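Local coordinates for Lmo0305 protein (Listeria monocytogenes, PDB 3PJ0) that belongs to the beta-eliminating lyase family, with the fold of pyridoxal-phosphate-dependent aminotransferases, and carries that cofactor covalently attached, at residues G269-F274 against N290-Y295. Numbering follows the deposited sequence. Where two conformers were deposited one is given.
Sequences GLAERF and NMFHVY
Phe292 reaches from the strand to the helix and meets three side chains there. Ala271 covers one face: its CB stands 4.2 Å from the centroid of the Phe292 ring and only 8° off the ring normal, a CH-pi contact over the centre. Leu270 comes in at the rim instead, its CG lying in the ring plane at 3.9 Å from CZ of Phe292. CD2 of Phe274 is also at the edge of this ring, 3.9 Å from CE1 of Phe292, while that CE1 meets the Phe274 ring obliquely. What brings the Phe292 ring here is a chi1 of 56°, which seats CG between the backbone N and the carbonyl carbon.

Two residues further along the strand, Val294 supplies a second CH-pi contact. Its CG2 sits 3.9 Å from the centroid of the Phe274 ring, close to the normal, while CG1 approaches CD1 of Phe274 at 3.7 Å over the same face. Both valine methyls thus bear on one aromatic face, and Phe352 meets the Phe274 ring edge-to-face.

All five touching residues are buried, and the side chains that meet are all apolar. The helix and strand segments run nearly parallel, 11° apart, and their axes come within 9.8 Å at closest approach. Phe292 and Val294 both point toward helix 260-275, and Ala271 and Phe274 also touch Thr282 of strand 280-283, so the helix packs on one face of the antiparallel sheet. This sheet, separate from the seven-stranded mixed one, is consistent with the smaller C-terminal domain of fold-type I pyridoxal-phosphate proteins. Strand 291-296 lies between strands 280-283 and 329-335, and helix 345-358 packs against helix 260-275, Phe352 touching Leu270 and Leu355 touching Phe274.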
ATOM      1  N   GLY A 269     -14.278  33.365   3.915  1.00 13.83           N
ATOM      2  CA  GLY A 269     -15.124  34.176   3.031  1.00 14.60           C
ATOM      3  C   GLY A 269     -16.356  33.382   2.596  1.00 15.11           C
ATOM      4  O   GLY A 269     -17.478  33.893   2.639  1.00 16.28           O
ATOM      5  N   LEU A 270     -16.155  32.125   2.194  1.00 14.81           N
ATOM      6  CA  LEU A 270     -17.255  31.262   1.762  0.50 14.77           C
ATOM      7  C   LEU A 270     -18.233  30.999   2.910  1.00 15.63           C
ATOM      8  O   LEU A 270     -19.434  31.097   2.719  1.00 16.63           O
ATOM      9  CB  LEU A 270     -16.711  29.941   1.203  0.50 14.37           C
ATOM     10  CG  LEU A 270     -17.683  28.975   0.531  0.50 12.25           C
ATOM     11  CD1 LEU A 270     -18.503  29.701  -0.530  0.50 11.12           C
ATOM     12  CD2 LEU A 270     -16.932  27.772  -0.087  0.50 10.34           C
ATOM     13  N   ALA A 271     -17.717  30.650   4.093  1.00 15.18           N
ATOM     14  CA  ALA A 271     -18.575  30.410   5.260  1.00 15.79           C
ATOM     15  C   ALA A 271     -19.425  31.635   5.559  1.00 16.93           C
ATOM     16  O   ALA A 271     -20.625  31.514   5.852  1.00 16.64           O
ATOM     17  CB  ALA A 271     -17.724  29.998   6.525  1.00 15.00           C
ATOM     18  N   GLU A 272     -18.829  32.834   5.472  1.00 17.76           N
ATOM     19  CA  GLU A 272     -19.615  34.068   5.699  1.00 19.16           C
ATOM     20  C   GLU A 272     -20.811  34.138   4.768  1.00 18.93           C
ATOM     21  O   GLU A 272     -21.904  34.550   5.173  1.00 19.91           O
ATOM     22  CB  GLU A 272     -18.800  35.347   5.462  1.00 20.44           C
ATOM     23  CG  GLU A 272     -17.871  35.757   6.577  1.00 23.97           C
ATOM     24  CD  GLU A 272     -17.260  37.136   6.340  1.00 29.98           C
ATOM     25  OE1 GLU A 272     -17.773  37.889   5.487  1.00 32.58           O
ATOM     26  OE2 GLU A 272     -16.265  37.474   7.025  1.00 35.60           O
ATOM     27  N   ARG A 273     -20.602  33.771   3.514  1.00 18.85           N
ATOM     28  CA  ARG A 273     -21.683  33.814   2.537  1.00 19.28           C
ATOM     29  C   ARG A 273     -22.749  32.772   2.873  1.00 18.79           C
ATOM     30  O   ARG A 273     -23.924  33.092   2.833  1.00 20.31           O
ATOM     31  CB  ARG A 273     -21.172  33.557   1.103  0.62 19.64           C
ATOM     32  CG  ARG A 273     -20.188  34.586   0.523  0.62 20.63           C
ATOM     33  CD  ARG A 273     -19.636  34.072  -0.831  0.62 23.58           C
ATOM     34  NE  ARG A 273     -18.724  34.995  -1.516  0.62 23.31           N
ATOM     35  CZ  ARG A 273     -19.063  35.822  -2.505  0.62 26.30           C
ATOM     36  NH1 ARG A 273     -20.313  35.892  -2.959  0.62 25.89           N
ATOM     37  NH2 ARG A 273     -18.136  36.604  -3.051  0.62 27.82           N
ATOM     38  N   PHE A 274     -22.360  31.553   3.247  1.00 17.19           N
ATOM     39  CA  PHE A 274     -23.344  30.549   3.672  1.00 17.23           C
ATOM     40  C   PHE A 274     -24.163  31.022   4.891  1.00 17.56           C
ATOM     41  O   PHE A 274     -25.403  30.987   4.870  1.00 18.55           O
ATOM     42  CB  PHE A 274     -22.676  29.195   3.970  1.00 16.37           C
ATOM     43  CG  PHE A 274     -22.436  28.359   2.749  1.00 15.48           C
ATOM     44  CD1 PHE A 274     -23.518  27.849   2.026  1.00 16.45           C
ATOM     45  CD2 PHE A 274     -21.151  28.055   2.325  1.00 15.60           C
ATOM     46  CE1 PHE A 274     -23.310  27.066   0.884  1.00 15.44           C
ATOM     47  CE2 PHE A 274     -20.937  27.261   1.203  1.00 15.46           C
ATOM     48  CZ  PHE A 274     -22.017  26.779   0.474  1.00 14.15           C
ATOM     49  N   ASN A 290      -9.308  25.127   6.204  1.00 10.30           N
ATOM     50  CA  ASN A 290      -9.886  25.233   4.874  1.00 10.47           C
ATOM     51  C   ASN A 290     -11.255  24.545   4.761  1.00  9.98           C
ATOM     52  O   ASN A 290     -11.869  24.551   3.697  1.00 11.23           O
ATOM     53  CB  ASN A 290      -8.929  24.607   3.863  1.00  9.18           C
ATOM     54  CG  ASN A 290      -8.808  23.154   4.035  1.00 10.75           C
ATOM     55  OD1 ASN A 290      -8.717  22.660   5.182  1.00 12.48           O
ATOM     56  ND2 ASN A 290      -8.814  22.413   2.918  1.00 10.69           N
HETATM   57  N   MSE A 291     -11.729  23.956   5.855  1.00  9.76           N
HETATM   58  CA  MSE A 291     -12.944  23.188   5.829  1.00 10.30           C
HETATM   59  C   MSE A 291     -13.991  23.644   6.815  1.00 10.34           C
HETATM   60  O   MSE A 291     -13.709  24.392   7.756  1.00 11.64           O
HETATM   61  CB  MSE A 291     -12.638  21.715   6.108  1.00 10.06           C
HETATM   62  CG  MSE A 291     -12.238  21.390   7.522  1.00 11.28           C
HETATM   63 SE   MSE A 291     -12.304  19.474   7.915  0.75  9.74          SE
HETATM   64  CE  MSE A 291     -14.219  19.229   7.752  1.00 11.55           C
ATOM     65  N   PHE A 292     -15.207  23.155   6.589  1.00  9.31           N
ATOM     66  CA  PHE A 292     -16.342  23.415   7.459  1.00  9.63           C
ATOM     67  C   PHE A 292     -17.508  22.575   6.938  1.00 10.41           C
ATOM     68  O   PHE A 292     -17.426  21.996   5.856  1.00 10.17           O
ATOM     69  CB  PHE A 292     -16.712  24.916   7.536  1.00  9.95           C
ATOM     70  CG  PHE A 292     -16.998  25.554   6.214  1.00  9.26           C
ATOM     71  CD1 PHE A 292     -18.272  25.525   5.667  1.00 11.73           C
ATOM     72  CD2 PHE A 292     -15.973  26.198   5.497  1.00 11.15           C
ATOM     73  CE1 PHE A 292     -18.527  26.121   4.414  1.00 10.56           C
ATOM     74  CE2 PHE A 292     -16.228  26.770   4.271  1.00 10.17           C
ATOM     75  CZ  PHE A 292     -17.495  26.739   3.723  1.00 10.88           C
ATOM     76  N   HIS A 293     -18.551  22.482   7.754  1.00 11.06           N
ATOM     77  CA  HIS A 293     -19.790  21.802   7.398  1.00 11.22           C
ATOM     78  C   HIS A 293     -20.888  22.855   7.280  1.00 12.15           C
ATOM     79  O   HIS A 293     -20.904  23.802   8.021  1.00 12.02           O
ATOM     80  CB  HIS A 293     -20.126  20.797   8.488  1.00 10.56           C
ATOM     81  CG  HIS A 293     -19.255  19.596   8.462  1.00 11.40           C
ATOM     82  ND1 HIS A 293     -19.424  18.524   9.312  1.00 11.94           N
ATOM     83  CD2 HIS A 293     -18.220  19.279   7.649  1.00 10.15           C
ATOM     84  CE1 HIS A 293     -18.503  17.618   9.041  1.00 12.67           C
ATOM     85  NE2 HIS A 293     -17.790  18.039   8.009  1.00 12.35           N
ATOM     86  N   VAL A 294     -21.799  22.675   6.325  1.00 13.01           N
ATOM     87  CA  VAL A 294     -22.927  23.604   6.075  1.00 12.82           C
ATOM     88  C   VAL A 294     -24.204  22.866   6.454  1.00 13.49           C
ATOM     89  O   VAL A 294     -24.440  21.762   5.983  1.00 11.94           O
ATOM     90  CB  VAL A 294     -22.977  23.992   4.574  1.00 13.79           C
ATOM     91  CG1 VAL A 294     -24.134  24.913   4.246  1.00 14.39           C
ATOM     92  CG2 VAL A 294     -21.611  24.621   4.136  1.00 13.61           C
ATOM     93  N   TYR A 295     -25.011  23.473   7.307  1.00 13.88           N
ATOM     94  CA  TYR A 295     -26.227  22.871   7.825  1.00 15.40           C
ATOM     95  C   TYR A 295     -27.419  23.670   7.378  1.00 17.10           C
ATOM     96  O   TYR A 295     -27.382  24.901   7.380  1.00 17.01           O
ATOM     97  CB  TYR A 295     -26.201  22.853   9.358  1.00 15.58           C
ATOM     98  CG  TYR A 295     -25.494  21.678   9.984  1.00 16.47           C
ATOM     99  CD1 TYR A 295     -24.095  21.588   9.985  1.00 16.96           C
ATOM    100  CD2 TYR A 295     -26.224  20.663  10.597  1.00 17.25           C
ATOM    101  CE1 TYR A 295     -23.443  20.500  10.561  1.00 16.29           C
ATOM    102  CE2 TYR A 295     -25.584  19.577  11.201  1.00 18.81           C
ATOM    103  CZ  TYR A 295     -24.186  19.502  11.183  1.00 17.99           C
ATOM    104  OH  TYR A 295     -23.549  18.419  11.758  1.00 16.16           O
TER